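Local coordinates for protein betainyl-CoA thiolase (Pseudomonas putida, PDB 2HLJ) that probably transfers or hydrolyses acyl groups carried as coenzyme A thioesters, betainyl-CoA being the likely substrate, at residues Leu5-Thr10 and Met40-Leu45; Leu30-Ala35 and Ala106-Met111; Thr80-Phe85 and Asn134-Gln139; His91-Leu96 and Gln147-Thr152. One frame throughout, in Å; residues are numbered along the deposited sequence. Where two conformers were deposited one is given.

All four contacts reach one antiparallel sheet, in keeping with the hot-dog fold. Interactions 1 and 2 both use helix 25-43, and their centres lie about 12 Å apart. Interaction 3 adds helix 127-138, and interaction 4 the loop that follows it. Interactions 2 and 4 have centres about 9 Å apart. They share neighbouring strands and the Glu109 OE2 to His91 NE2 hydrogen bond. Interactions 1 and 3 meet where Thr7 OG1 and Thr80 OG1 are hydrogen-bonded. Interactions 1 and 4 have centres about 18 Å apart, on opposite sides of the chain's centre. No substrate marks a catalytic site; a glycerol, probably from the crystallisation liquor, bonds Ser33 OG. Interactions 2 to 4 touch the second subunit.

Interaction 1 of 4, residues Leu5-Thr10 and Met40-Leu45; sequences LITYRT and MDRIGL
Leu5 lays its CD1 methyl over one face of the Arg42 guanidinium. CD1 of Leu5 lies 3.4 Å from NH1 of Arg42, offset toward the rim of the group. The two side chains run past each other in opposite directions. Leu5 reaches this place with CG anti to its own N (chi1 -179°). Arg42 is stretched out from CG to NE, which carries the charge from the helix across to the strand. NH2 of Arg42 comes within 2.7 Å of the Ile6 carbonyl O. A water ties the same group to the next residue. It accepts from Arg42 NE at 2.6 Å and donates to Thr7 O at 2.8 Å. This water links the guanidinium to the strand backbone. CG2 of Thr7 fills in beside Arg42 NE at 4.3 Å. The Thr7 hydroxyl is engaged elsewhere, in a hydrogen bond with Thr80 OG1 on the neighbouring strand. Further out, Leu5 packs on Leu39 and Thr7 on Ala35, both on helix 25-43. Behind Arg42 the helix ends in a Schellman motif. Leu45 N bonds to Met40 O at 3.0 Å, Gly44 N bonds weakly to Asp41 O, and Gly44 takes positive phi. The contact joins the outermost strand of the sheet within this chain to the C-terminal end of the long helix around which the sheet curls, the arrangement of a hot-dog fold.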
loop_
_atom_site.group_PDB
_atom_site.type_symbol
_atom_site.label_atom_id
_atom_site.label_comp_id
_atom_site.label_asym_id
_atom_site.label_seq_id
_atom_site.Cartn_x
_atom_site.Cartn_y
_atom_site.Cartn_z
ATOM N N LEU A 5 12.942 -17.486 3.333
ATOM C CA LEU A 5 11.615 -17.912 2.953
ATOM C C LEU A 5 11.097 -17.095 1.757
ATOM O O LEU A 5 10.935 -15.889 1.870
ATOM C CB LEU A 5 10.654 -17.769 4.146
ATOM C CG LEU A 5 9.200 -18.207 3.891
ATOM C CD1 LEU A 5 9.075 -19.718 3.586
ATOM C CD2 LEU A 5 8.326 -17.846 5.060
ATOM N N ILE A 6 10.833 -17.773 0.635
ATOM C CA ILE A 6 10.146 -17.192 -0.523
ATOM C C ILE A 6 8.674 -17.642 -0.510
ATOM O O ILE A 6 8.377 -18.817 -0.461
ATOM C CB ILE A 6 10.839 -17.584 -1.849
ATOM C CG1 ILE A 6 12.252 -17.023 -1.868
ATOM C CG2 ILE A 6 10.067 -17.065 -3.059
ATOM C CD1 ILE A 6 13.086 -17.472 -3.012
ATOM N N THR A 7 7.754 -16.685 -0.535
ATOM C CA THR A 7 6.335 -16.970 -0.378
ATOM C C THR A 7 5.553 -16.854 -1.678
ATOM O O THR A 7 4.443 -17.421 -1.821
ATOM C CB THR A 7 5.746 -16.038 0.661
ATOM O OG1 THR A 7 6.277 -14.741 0.478
ATOM C CG2 THR A 7 6.144 -16.498 2.015
ATOM N N TYR A 8 6.127 -16.145 -2.645
ATOM C CA TYR A 8 5.383 -15.819 -3.860
ATOM C C TYR A 8 6.327 -15.437 -4.971
ATOM O O TYR A 8 7.307 -14.757 -4.731
ATOM C CB TYR A 8 4.335 -14.713 -3.589
ATOM C CG TYR A 8 3.325 -14.561 -4.707
ATOM C CD1 TYR A 8 2.331 -15.498 -4.874
ATOM C CD2 TYR A 8 3.390 -13.504 -5.612
ATOM C CE1 TYR A 8 1.404 -15.388 -5.880
ATOM C CE2 TYR A 8 2.463 -13.390 -6.644
ATOM C CZ TYR A 8 1.468 -14.340 -6.765
ATOM O OH TYR A 8 0.509 -14.286 -7.774
ATOM N N ARG A 9 6.047 -15.922 -6.178
ATOM C CA ARG A 9 6.788 -15.536 -7.384
ATOM C C ARG A 9 5.823 -15.231 -8.484
ATOM O O ARG A 9 4.806 -15.925 -8.625
ATOM C CB ARG A 9 7.651 -16.676 -7.914
ATOM C CG ARG A 9 8.549 -17.344 -6.929
ATOM C CD ARG A 9 9.238 -18.528 -7.625
ATOM N NE ARG A 9 10.205 -19.201 -6.773
ATOM C CZ ARG A 9 11.457 -18.783 -6.569
ATOM N NH1 ARG A 9 11.927 -17.667 -7.146
ATOM N NH2 ARG A 9 12.256 -19.490 -5.770
ATOM N N THR A 10 6.152 -14.222 -9.300
ATOM C CA THR A 10 5.313 -13.882 -10.446
ATOM C C THR A 10 6.144 -13.091 -11.466
ATOM O O THR A 10 7.299 -12.728 -11.208
ATOM C CB THR A 10 3.992 -13.112 -10.029
ATOM O OG1 THR A 10 3.077 -13.038 -11.125
ATOM C CG2 THR A 10 4.271 -11.702 -9.530
HETATM N N MSE A 40 -0.289 -17.869 4.642
HETATM C CA MSE A 40 -1.374 -18.492 5.384
HETATM C C MSE A 40 -1.655 -19.903 4.879
HETATM O O MSE A 40 -1.889 -20.810 5.694
HETATM C CB MSE A 40 -2.640 -17.619 5.393
HETATM C CG MSE A 40 -2.504 -16.309 6.139
HETATM SE SE MSE A 40 -1.601 -16.483 7.856
HETATM C CE MSE A 40 0.043 -15.535 7.489
ATOM N N ASP A 41 -1.580 -20.127 3.568
ATOM C CA ASP A 41 -1.607 -21.515 3.059
ATOM C C ASP A 41 -0.492 -22.392 3.645
ATOM O O ASP A 41 -0.712 -23.557 3.986
ATOM C CB ASP A 41 -1.472 -21.583 1.541
ATOM C CG ASP A 41 -2.699 -21.127 0.823
ATOM O OD1 ASP A 41 -3.814 -21.209 1.413
ATOM O OD2 ASP A 41 -2.539 -20.675 -0.346
ATOM N N ARG A 42 0.697 -21.839 3.768
ATOM C CA ARG A 42 1.826 -22.610 4.291
ATOM C C ARG A 42 1.610 -23.036 5.725
ATOM O O ARG A 42 1.975 -24.153 6.100
ATOM C CB ARG A 42 3.126 -21.797 4.248
ATOM C CG ARG A 42 3.734 -21.637 2.908
ATOM C CD ARG A 42 5.058 -20.933 3.092
ATOM N NE ARG A 42 5.784 -20.759 1.837
ATOM C CZ ARG A 42 6.847 -21.475 1.478
ATOM N NH1 ARG A 42 7.361 -22.405 2.278
ATOM N NH2 ARG A 42 7.407 -21.232 0.315
ATOM N N ILE A 43 1.055 -22.145 6.544
ATOM C CA ILE A 43 0.785 -22.521 7.912
ATOM C C ILE A 43 -0.606 -23.116 8.087
ATOM O O ILE A 43 -0.962 -23.501 9.175
ATOM C CB ILE A 43 1.086 -21.397 8.915
ATOM C CG1 ILE A 43 0.104 -20.243 8.826
ATOM C CG2 ILE A 43 2.541 -20.904 8.761
ATOM C CD1 ILE A 43 0.290 -19.256 9.991
ATOM N N GLY A 44 -1.373 -23.231 7.001
ATOM C CA GLY A 44 -2.688 -23.884 7.030
ATOM C C GLY A 44 -3.702 -23.155 7.874
ATOM O O GLY A 44 -4.571 -23.773 8.456
ATOM N N LEU A 45 -3.644 -21.836 7.897
ATOM C CA LEU A 45 -4.535 -21.061 8.759
ATOM C C LEU A 45 -5.931 -21.098 8.187
ATOM O O LEU A 45 -6.142 -20.686 7.048
ATOM C CB LEU A 45 -4.074 -19.628 8.907
ATOM C CG LEU A 45 -5.027 -18.688 9.677
ATOM C CD1 LEU A 45 -5.172 -19.069 11.134
ATOM C CD2 LEU A 45 -4.586 -17.247 9.563
HETATM O O HOH W 1 4.369 -19.644 -0.079
#

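Interaction 2 of 4, residues Leu30-Ala35 and Ala106-Met111; sequences LIFSYA and AASEQM
Phe32 projects from helix 30-35 toward strand 106-111, where its ring meets Ser108, Ala107 and Ala106 in turn. At its root, CB of Phe32 is 4.4 Å from NE2 of Gln110, a loose approach. CG is set anti to the carbonyl carbon (chi1 -64°), which aims the ring at the strand. CD2 of Phe32 then reaches CB of Ser108 at 3.6 Å. CE2 lies next to the same CB and to the backbone at Ala107, with Ala107 C 4.1 Å from Phe32 CE2. At the far end, CZ of Phe32 meets the Ala106 carbonyl O at 3.9 Å, with that oxygen at the ring edge and near its plane. CB of Ala106 is 4.3 Å from the same CZ.

The polar groups along this path are paired on the strand side. NE2 of Gln110 donates to OG of Ser108 at 3.1 Å. The bond is nearly straight (168°) and lies in the amide plane, which helps set the turn of the amide. Elsewhere the Phe32 ring meets His94 with the planes almost parallel, and it packs on Ile64 and Leu96. An alanine in place of Phe32 would probably open a gap between helix and strand and leave Ser108 CB and Ala106 without the ring that packs on them. The axes of the two short segments cross at -54°, where the central helix 25-43 packs on the sheet, as in a hot-dog fold. Between these two segments the Phe32 side chain makes the contact, by van der Waals packing, while Ser108 OG is held by Gln110 NE2 and by His63 O of the neighbouring strand.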
loop_
_atom_site.group_PDB
_atom_site.type_symbol
_atom_site.label_atom_id
_atom_site.label_comp_id
_atom_site.label_asym_id
_atom_site.label_seq_id
_atom_site.Cartn_x
_atom_site.Cartn_y
_atom_site.Cartn_z
ATOM N N LEU A 30 -0.127 -5.439 -4.142
ATOM C CA LEU A 30 -0.868 -6.622 -4.543
ATOM C C LEU A 30 -0.030 -7.897 -4.502
ATOM O O LEU A 30 -0.488 -8.949 -4.004
ATOM C CB LEU A 30 -1.504 -6.450 -5.945
ATOM C CG LEU A 30 -2.400 -7.609 -6.349
ATOM C CD1 LEU A 30 -3.542 -7.799 -5.359
ATOM C CD2 LEU A 30 -2.940 -7.463 -7.786
ATOM N N ILE A 31 1.181 -7.821 -5.046
ATOM C CA ILE A 31 2.124 -8.949 -5.019
ATOM C C ILE A 31 2.404 -9.342 -3.578
ATOM O O ILE A 31 2.360 -10.512 -3.226
ATOM C CB ILE A 31 3.459 -8.582 -5.731
ATOM C CG1 ILE A 31 3.241 -8.376 -7.218
ATOM C CG2 ILE A 31 4.552 -9.604 -5.425
ATOM C CD1 ILE A 31 4.349 -7.579 -7.854
ATOM N N PHE A 32 2.648 -8.367 -2.711
ATOM C CA PHE A 32 2.774 -8.691 -1.291
ATOM C C PHE A 32 1.504 -9.304 -0.643
ATOM O O PHE A 32 1.618 -10.191 0.216
ATOM C CB PHE A 32 3.238 -7.465 -0.477
ATOM C CG PHE A 32 4.615 -6.952 -0.811
ATOM C CD1 PHE A 32 5.650 -7.788 -1.215
ATOM C CD2 PHE A 32 4.916 -5.604 -0.571
ATOM C CE1 PHE A 32 6.921 -7.278 -1.451
ATOM C CE2 PHE A 32 6.146 -5.088 -0.873
ATOM C CZ PHE A 32 7.170 -5.921 -1.274
ATOM N N SER A 33 0.310 -8.876 -1.062
ATOM C CA SER A 33 -0.974 -9.440 -0.546
ATOM C C SER A 33 -1.093 -10.916 -0.881
ATOM O O SER A 33 -1.524 -11.725 -0.059
ATOM C CB SER A 33 -2.198 -8.699 -1.140
ATOM O OG SER A 33 -3.383 -8.825 -0.338
ATOM N N TYR A 34 -0.756 -11.244 -2.112
ATOM C CA TYR A 34 -0.736 -12.618 -2.558
ATOM C C TYR A 34 0.294 -13.403 -1.761
ATOM O O TYR A 34 0.056 -14.534 -1.423
ATOM C CB TYR A 34 -0.413 -12.713 -4.027
ATOM C CG TYR A 34 -1.468 -12.184 -4.981
ATOM C CD1 TYR A 34 -2.826 -12.169 -4.650
ATOM C CD2 TYR A 34 -1.104 -11.757 -6.244
ATOM C CE1 TYR A 34 -3.779 -11.690 -5.550
ATOM C CE2 TYR A 34 -2.043 -11.309 -7.150
ATOM C CZ TYR A 34 -3.375 -11.267 -6.804
ATOM O OH TYR A 34 -4.297 -10.795 -7.727
ATOM N N ALA A 35 1.411 -12.771 -1.443
ATOM C CA ALA A 35 2.432 -13.389 -0.587
ATOM C C ALA A 35 1.887 -13.700 0.810
ATOM O O ALA A 35 2.184 -14.765 1.372
ATOM C CB ALA A 35 3.660 -12.500 -0.475
ATOM N N ALA A 106 11.553 -3.264 -3.230
ATOM C CA ALA A 106 10.561 -2.665 -2.343
ATOM C C ALA A 106 10.462 -3.532 -1.102
ATOM O O ALA A 106 10.861 -4.693 -1.126
ATOM C CB ALA A 106 9.206 -2.621 -3.019
ATOM N N ALA A 107 9.936 -2.958 -0.033
ATOM C CA ALA A 107 9.731 -3.659 1.254
ATOM C C ALA A 107 8.472 -3.106 1.934
ATOM O O ALA A 107 8.121 -1.919 1.744
ATOM C CB ALA A 107 10.970 -3.484 2.135
ATOM N N SER A 108 7.783 -3.932 2.721
ATOM C CA SER A 108 6.588 -3.491 3.416
ATOM C C SER A 108 6.479 -4.151 4.752
ATOM O O SER A 108 6.559 -5.378 4.832
ATOM C CB SER A 108 5.332 -3.877 2.607
ATOM O OG SER A 108 4.185 -3.360 3.244
ATOM N N GLU A 109 6.248 -3.337 5.788
ATOM C CA GLU A 109 5.965 -3.789 7.131
ATOM C C GLU A 109 4.465 -3.730 7.299
ATOM O O GLU A 109 3.867 -2.724 6.952
ATOM C CB GLU A 109 6.623 -2.816 8.135
ATOM C CG GLU A 109 6.557 -3.297 9.576
ATOM C CD GLU A 109 7.000 -2.249 10.578
ATOM O OE1 GLU A 109 7.353 -1.117 10.154
ATOM O OE2 GLU A 109 7.010 -2.568 11.793
ATOM N N GLN A 110 3.846 -4.789 7.826
ATOM C CA GLN A 110 2.410 -4.833 7.935
ATOM C C GLN A 110 1.972 -5.448 9.217
ATOM O O GLN A 110 2.660 -6.313 9.767
ATOM C CB GLN A 110 1.807 -5.685 6.814
ATOM C CG GLN A 110 2.480 -5.456 5.487
ATOM C CD GLN A 110 1.663 -5.957 4.355
ATOM O OE1 GLN A 110 0.838 -6.850 4.521
ATOM N NE2 GLN A 110 1.888 -5.398 3.188
HETATM N N MSE A 111 0.806 -5.014 9.662
HETATM C CA MSE A 111 0.127 -5.620 10.797
HETATM C C MSE A 111 -1.231 -6.147 10.336
HETATM O O MSE A 111 -2.010 -5.421 9.735
HETATM C CB MSE A 111 -0.051 -4.588 11.919
HETATM C CG MSE A 111 -0.725 -5.155 13.157
HETATM SE SE MSE A 111 0.467 -6.313 14.121
HETATM C CE MSE A 111 1.736 -4.988 14.756
#

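Interaction 3 of 4, residues Thr80-Phe85 and Asn134-Gln139; sequences TQILGF and NHLVEQ
The edge of the Phe85 ring points at an amide oxygen rather than at a hydrophobic group. CZ of Phe85 lies 3.4 Å from OD1 of Asn134, and CE2 of Phe85 is 3.7 Å from that same oxygen. OD1 is near the ring plane, and the ring and amide planes are 38° apart. The CB of Asn134 points away from the strand, yet the amide bends back to the ring. Phe85 holds CG between its N and carbonyl carbon (chi1 66°), the crowded position, which extends the ring toward the helix. Its ring also packs on Val130 and Leu133 of the same helix.

Earlier in the strand, at Ile82, the contact is apolar. Ile82 sends two branches to two neighbouring helix residues. CG2 of Ile82 touches CG2 of Val137 at 3.7 Å. CD1 of Ile82 meets CD1 of Leu136 at 3.9 Å. In both pairs the side chains cross at about a right angle. Leu83 and Gly84 both face His91, forming a classic beta bulge. The bulge puts Ile82 and Phe85, three residues apart, on the same side of the strand, toward the helix. The segment axes approach to 8.4 Å at a crossing angle of -110°. Helix 127-138 thus lies against strand 75-85 of the hot-dog sheet, held by aliphatic contacts and Phe85 packing, with one aromatic edge set against a partly negative oxygen.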
loop_
_atom_site.group_PDB
_atom_site.type_symbol
_atom_site.label_atom_id
_atom_site.label_comp_id
_atom_site.label_asym_id
_atom_site.label_seq_id
_atom_site.Cartn_x
_atom_site.Cartn_y
_atom_site.Cartn_z
ATOM N N THR A 80 9.640 -13.166 2.978
ATOM C CA THR A 80 8.708 -12.829 4.050
ATOM C C THR A 80 9.328 -13.235 5.383
ATOM O O THR A 80 9.847 -14.342 5.514
ATOM C CB THR A 80 7.367 -13.503 3.871
ATOM O OG1 THR A 80 6.796 -13.194 2.573
ATOM C CG2 THR A 80 6.422 -13.088 4.981
ATOM N N GLN A 81 9.319 -12.314 6.333
ATOM C CA GLN A 81 9.691 -12.604 7.733
ATOM C C GLN A 81 8.544 -12.272 8.684
ATOM O O GLN A 81 7.792 -11.285 8.494
ATOM C CB GLN A 81 10.884 -11.794 8.157
ATOM C CG GLN A 81 12.091 -11.973 7.301
ATOM C CD GLN A 81 13.343 -11.358 7.937
ATOM O OE1 GLN A 81 13.632 -11.597 9.097
ATOM N NE2 GLN A 81 14.092 -10.586 7.151
ATOM N N ILE A 82 8.422 -13.098 9.714
ATOM C CA ILE A 82 7.469 -12.887 10.774
ATOM C C ILE A 82 8.233 -12.129 11.854
ATOM O O ILE A 82 9.208 -12.628 12.393
ATOM C CB ILE A 82 6.876 -14.242 11.272
ATOM C CG1 ILE A 82 6.035 -14.862 10.145
ATOM C CG2 ILE A 82 6.021 -14.048 12.530
ATOM C CD1 ILE A 82 5.686 -16.299 10.370
ATOM N N LEU A 83 7.793 -10.909 12.135
ATOM C CA LEU A 83 8.459 -10.054 13.096
ATOM C C LEU A 83 7.934 -10.280 14.495
ATOM O O LEU A 83 8.618 -9.983 15.460
ATOM C CB LEU A 83 8.260 -8.595 12.725
ATOM C CG LEU A 83 8.657 -8.254 11.302
ATOM C CD1 LEU A 83 8.258 -6.824 10.988
ATOM C CD2 LEU A 83 10.141 -8.531 11.120
ATOM N N GLY A 84 6.729 -10.828 14.612
ATOM C CA GLY A 84 6.069 -10.923 15.927
ATOM C C GLY A 84 4.621 -11.323 15.741
ATOM O O GLY A 84 4.097 -11.223 14.643
ATOM N N PHE A 85 3.988 -11.834 16.793
ATOM C CA PHE A 85 2.561 -12.089 16.761
ATOM C C PHE A 85 2.034 -12.181 18.170
ATOM O O PHE A 85 2.811 -12.419 19.103
ATOM C CB PHE A 85 2.223 -13.345 15.943
ATOM C CG PHE A 85 2.727 -14.627 16.532
ATOM C CD1 PHE A 85 1.970 -15.330 17.452
ATOM C CD2 PHE A 85 3.951 -15.146 16.146
ATOM C CE1 PHE A 85 2.433 -16.535 17.963
ATOM C CE2 PHE A 85 4.432 -16.330 16.675
ATOM C CZ PHE A 85 3.671 -17.037 17.564
ATOM N N ASN A 134 5.889 -20.318 15.243
ATOM C CA ASN A 134 7.167 -20.423 15.968
ATOM C C ASN A 134 8.223 -21.173 15.146
ATOM O O ASN A 134 9.404 -20.811 15.161
ATOM C CB ASN A 134 6.976 -21.108 17.304
ATOM C CG ASN A 134 6.231 -20.246 18.320
ATOM O OD1 ASN A 134 6.307 -19.033 18.300
ATOM N ND2 ASN A 134 5.550 -20.893 19.238
ATOM N N HIS A 135 7.799 -22.219 14.437
ATOM C CA HIS A 135 8.706 -22.994 13.554
ATOM C C HIS A 135 9.343 -22.092 12.479
ATOM O O HIS A 135 10.570 -22.071 12.281
ATOM C CB HIS A 135 7.921 -24.133 12.915
ATOM C CG HIS A 135 8.736 -25.012 12.017
ATOM N ND1 HIS A 135 9.707 -25.861 12.499
ATOM C CD2 HIS A 135 8.723 -25.180 10.673
ATOM C CE1 HIS A 135 10.269 -26.504 11.491
ATOM N NE2 HIS A 135 9.686 -26.118 10.374
ATOM N N LEU A 136 8.503 -21.322 11.799
ATOM C CA LEU A 136 8.978 -20.370 10.772
ATOM C C LEU A 136 9.914 -19.318 11.326
ATOM O O LEU A 136 10.942 -18.993 10.737
ATOM C CB LEU A 136 7.795 -19.678 10.098
ATOM C CG LEU A 136 7.068 -20.494 9.034
ATOM C CD1 LEU A 136 5.922 -19.672 8.507
ATOM C CD2 LEU A 136 8.025 -20.863 7.911
ATOM N N VAL A 137 9.534 -18.755 12.452
ATOM C CA VAL A 137 10.377 -17.785 13.159
ATOM C C VAL A 137 11.762 -18.353 13.498
ATOM O O VAL A 137 12.781 -17.689 13.266
ATOM C CB VAL A 137 9.641 -17.266 14.410
ATOM C CG1 VAL A 137 10.561 -16.459 15.345
ATOM C CG2 VAL A 137 8.415 -16.414 13.962
ATOM N N GLU A 138 11.794 -19.580 14.032
ATOM C CA GLU A 138 13.059 -20.254 14.380
ATOM C C GLU A 138 13.988 -20.378 13.175
ATOM O O GLU A 138 15.218 -20.300 13.304
ATOM C CB GLU A 138 12.789 -21.655 14.949
ATOM C CG GLU A 138 12.177 -21.672 16.371
ATOM C CD GLU A 138 11.600 -23.048 16.804
ATOM O OE1 GLU A 138 12.206 -24.106 16.471
ATOM O OE2 GLU A 138 10.546 -23.064 17.494
ATOM N N GLN A 139 13.396 -20.583 12.004
ATOM C CA GLN A 139 14.142 -20.660 10.754
ATOM C C GLN A 139 14.659 -19.302 10.228
ATOM O O GLN A 139 15.311 -19.286 9.176
ATOM C CB GLN A 139 13.276 -21.324 9.675
ATOM C CG GLN A 139 12.934 -22.771 9.944
ATOM C CD GLN A 139 12.031 -23.348 8.862
ATOM O OE1 GLN A 139 11.166 -22.665 8.339
ATOM N NE2 GLN A 139 12.229 -24.618 8.545
#

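Interaction 4 of 4, residues His91-Leu96 and Gln147-Thr152; sequences HVYHSL and QYMGRT
The Tyr93 hydroxyl receives two successive backbone N-H groups from the loop. Tyr148 N donates to Tyr93 OH at 3.1 Å, and the bond is close to straight (166°). Gln147 N donates to the same oxygen at 3.3 Å, but this bond is strongly bent and weak. The side chain reaches the loop because CG is anti to the backbone N of Tyr93 (chi1 -179°). The OH of Tyr93 also lies at the edge of the Tyr148 ring, in its plane and 3.4 Å from Tyr148 CD2. In turn the carbonyl O of Tyr148 sits in the plane of the Tyr93 ring, 3.4 Å from Tyr93 CE1. Tyr148 is the centre of an inverse gamma turn, and its N and O both approach Tyr93.

Packing continues with Met149, deposited as selenomethionine. Its SE lies 4.2 Å from CD1 of Tyr93, an oblique Met-aromatic contact with SE 48° off the ring normal. Met149 also rests on Leu83. Nearby, Glu109 takes hydrogen bonds from Gly150 N and His91 NE2. This loop packs on the sheet face opposite helix 25-43. A phenylalanine in place of Tyr93 would probably leave the N-H groups of Gln147 and Tyr148 without this acceptor, and the turn less firmly tied. The phenol oxygen, with the Glu109 bond to Gly150 N, ties the irregular loop to the sheet, while the carbonyl meets the ring edge.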
loop_
_atom_site.group_PDB
_atom_site.type_symbol
_atom_site.label_atom_id
_atom_site.label_comp_id
_atom_site.label_asym_id
_atom_site.label_seq_id
_atom_site.Cartn_x
_atom_site.Cartn_y
_atom_site.Cartn_z
ATOM N N HIS A 91 2.590 -9.689 12.810
ATOM C CA HIS A 91 3.447 -8.575 12.383
ATOM C C HIS A 91 4.427 -9.159 11.353
ATOM O O HIS A 91 5.206 -10.050 11.674
ATOM C CB HIS A 91 4.121 -7.984 13.615
ATOM C CG HIS A 91 4.888 -6.725 13.366
ATOM N ND1 HIS A 91 5.771 -6.214 14.289
ATOM C CD2 HIS A 91 4.906 -5.870 12.313
ATOM C CE1 HIS A 91 6.293 -5.092 13.821
ATOM N NE2 HIS A 91 5.783 -4.860 12.626
ATOM N N VAL A 92 4.339 -8.701 10.110
ATOM C CA VAL A 92 5.098 -9.287 9.007
ATOM C C VAL A 92 5.860 -8.261 8.169
ATOM O O VAL A 92 5.548 -7.078 8.187
ATOM C CB VAL A 92 4.177 -10.101 8.059
ATOM C CG1 VAL A 92 3.474 -11.192 8.852
ATOM C CG2 VAL A 92 3.169 -9.205 7.389
ATOM N N TYR A 93 6.869 -8.746 7.452
ATOM C CA TYR A 93 7.724 -7.894 6.644
ATOM C C TYR A 93 7.947 -8.621 5.349
ATOM O O TYR A 93 8.402 -9.760 5.379
ATOM C CB TYR A 93 9.080 -7.679 7.355
ATOM C CG TYR A 93 10.078 -6.786 6.620
ATOM C CD1 TYR A 93 10.008 -5.425 6.730
ATOM C CD2 TYR A 93 11.106 -7.319 5.867
ATOM C CE1 TYR A 93 10.906 -4.593 6.100
ATOM C CE2 TYR A 93 12.021 -6.506 5.217
ATOM C CZ TYR A 93 11.906 -5.127 5.342
ATOM O OH TYR A 93 12.809 -4.260 4.776
ATOM N N HIS A 94 7.528 -8.013 4.235
ATOM C CA HIS A 94 7.750 -8.546 2.908
ATOM C C HIS A 94 8.793 -7.698 2.199
ATOM O O HIS A 94 8.838 -6.474 2.387
ATOM C CB HIS A 94 6.469 -8.481 2.060
ATOM C CG HIS A 94 5.341 -9.335 2.540
ATOM N ND1 HIS A 94 5.430 -10.709 2.661
ATOM C CD2 HIS A 94 4.073 -9.005 2.877
ATOM C CE1 HIS A 94 4.266 -11.179 3.068
ATOM N NE2 HIS A 94 3.415 -10.172 3.163
ATOM N N SER A 95 9.639 -8.337 1.402
ATOM C CA SER A 95 10.567 -7.640 0.539
ATOM C C SER A 95 10.460 -8.231 -0.881
ATOM O O SER A 95 10.097 -9.403 -1.068
ATOM C CB SER A 95 12.000 -7.664 1.097
ATOM O OG SER A 95 12.462 -9.010 1.300
ATOM N N LEU A 96 10.689 -7.387 -1.874
ATOM C CA LEU A 96 10.544 -7.774 -3.272
ATOM C C LEU A 96 11.906 -7.834 -3.908
ATOM O O LEU A 96 12.732 -6.961 -3.689
ATOM C CB LEU A 96 9.657 -6.803 -4.050
ATOM C CG LEU A 96 9.202 -7.234 -5.464
ATOM C CD1 LEU A 96 8.220 -8.391 -5.460
ATOM C CD2 LEU A 96 8.638 -6.042 -6.220
ATOM N N GLN A 147 15.218 -3.968 7.062
ATOM C CA GLN A 147 15.721 -2.611 7.046
ATOM C C GLN A 147 14.617 -1.555 7.220
ATOM O O GLN A 147 14.789 -0.596 7.969
ATOM C CB GLN A 147 16.486 -2.390 5.756
ATOM C CG GLN A 147 17.165 -1.056 5.689
ATOM C CD GLN A 147 17.980 -0.902 4.432
ATOM O OE1 GLN A 147 18.176 -1.869 3.685
ATOM N NE2 GLN A 147 18.456 0.321 4.178
ATOM N N TYR A 148 13.494 -1.755 6.541
ATOM C CA TYR A 148 12.444 -0.731 6.403
ATOM C C TYR A 148 11.332 -0.960 7.429
ATOM O O TYR A 148 10.216 -1.414 7.124
ATOM C CB TYR A 148 11.942 -0.711 4.945
ATOM C CG TYR A 148 13.073 -0.320 4.017
ATOM C CD1 TYR A 148 13.363 1.006 3.762
ATOM C CD2 TYR A 148 13.883 -1.283 3.434
ATOM C CE1 TYR A 148 14.427 1.365 2.950
ATOM C CE2 TYR A 148 14.937 -0.927 2.598
ATOM C CZ TYR A 148 15.204 0.391 2.387
ATOM O OH TYR A 148 16.241 0.717 1.584
HETATM N N MSE A 149 11.689 -0.630 8.665
HETATM C CA MSE A 149 10.871 -0.831 9.833
HETATM C C MSE A 149 10.705 0.481 10.514
HETATM O O MSE A 149 11.646 1.250 10.555
HETATM C CB MSE A 149 11.633 -1.707 10.816
HETATM C CG MSE A 149 11.939 -3.020 10.252
HETATM SE SE MSE A 149 10.418 -4.052 10.636
HETATM C CE MSE A 149 11.329 -4.684 12.377
ATOM N N GLY A 150 9.547 0.700 11.128
ATOM C CA GLY A 150 9.314 1.903 11.905
ATOM C C GLY A 150 9.488 3.161 11.080
ATOM O O GLY A 150 9.836 4.209 11.609
ATOM N N ARG A 151 9.211 3.086 9.776
ATOM C CA ARG A 151 9.479 4.223 8.899
ATOM C C ARG A 151 8.386 5.300 8.967
ATOM O O ARG A 151 7.202 4.995 9.143
ATOM C CB ARG A 151 9.662 3.737 7.445
ATOM C CG ARG A 151 10.886 2.859 7.247
ATOM C CD ARG A 151 12.093 3.652 7.622
ATOM N NE ARG A 151 13.360 2.992 7.376
ATOM C CZ ARG A 151 14.268 3.382 6.483
ATOM N NH1 ARG A 151 14.050 4.425 5.683
ATOM N NH2 ARG A 151 15.399 2.696 6.385
ATOM N N THR A 152 8.807 6.557 8.819
ATOM C CA THR A 152 7.894 7.696 8.763
ATOM C C THR A 152 8.311 8.626 7.626
ATOM O O THR A 152 9.468 8.666 7.218
ATOM C CB THR A 152 7.847 8.514 10.099
ATOM O OG1 THR A 152 9.157 8.983 10.438
ATOM C CG2 THR A 152 7.293 7.684 11.256
#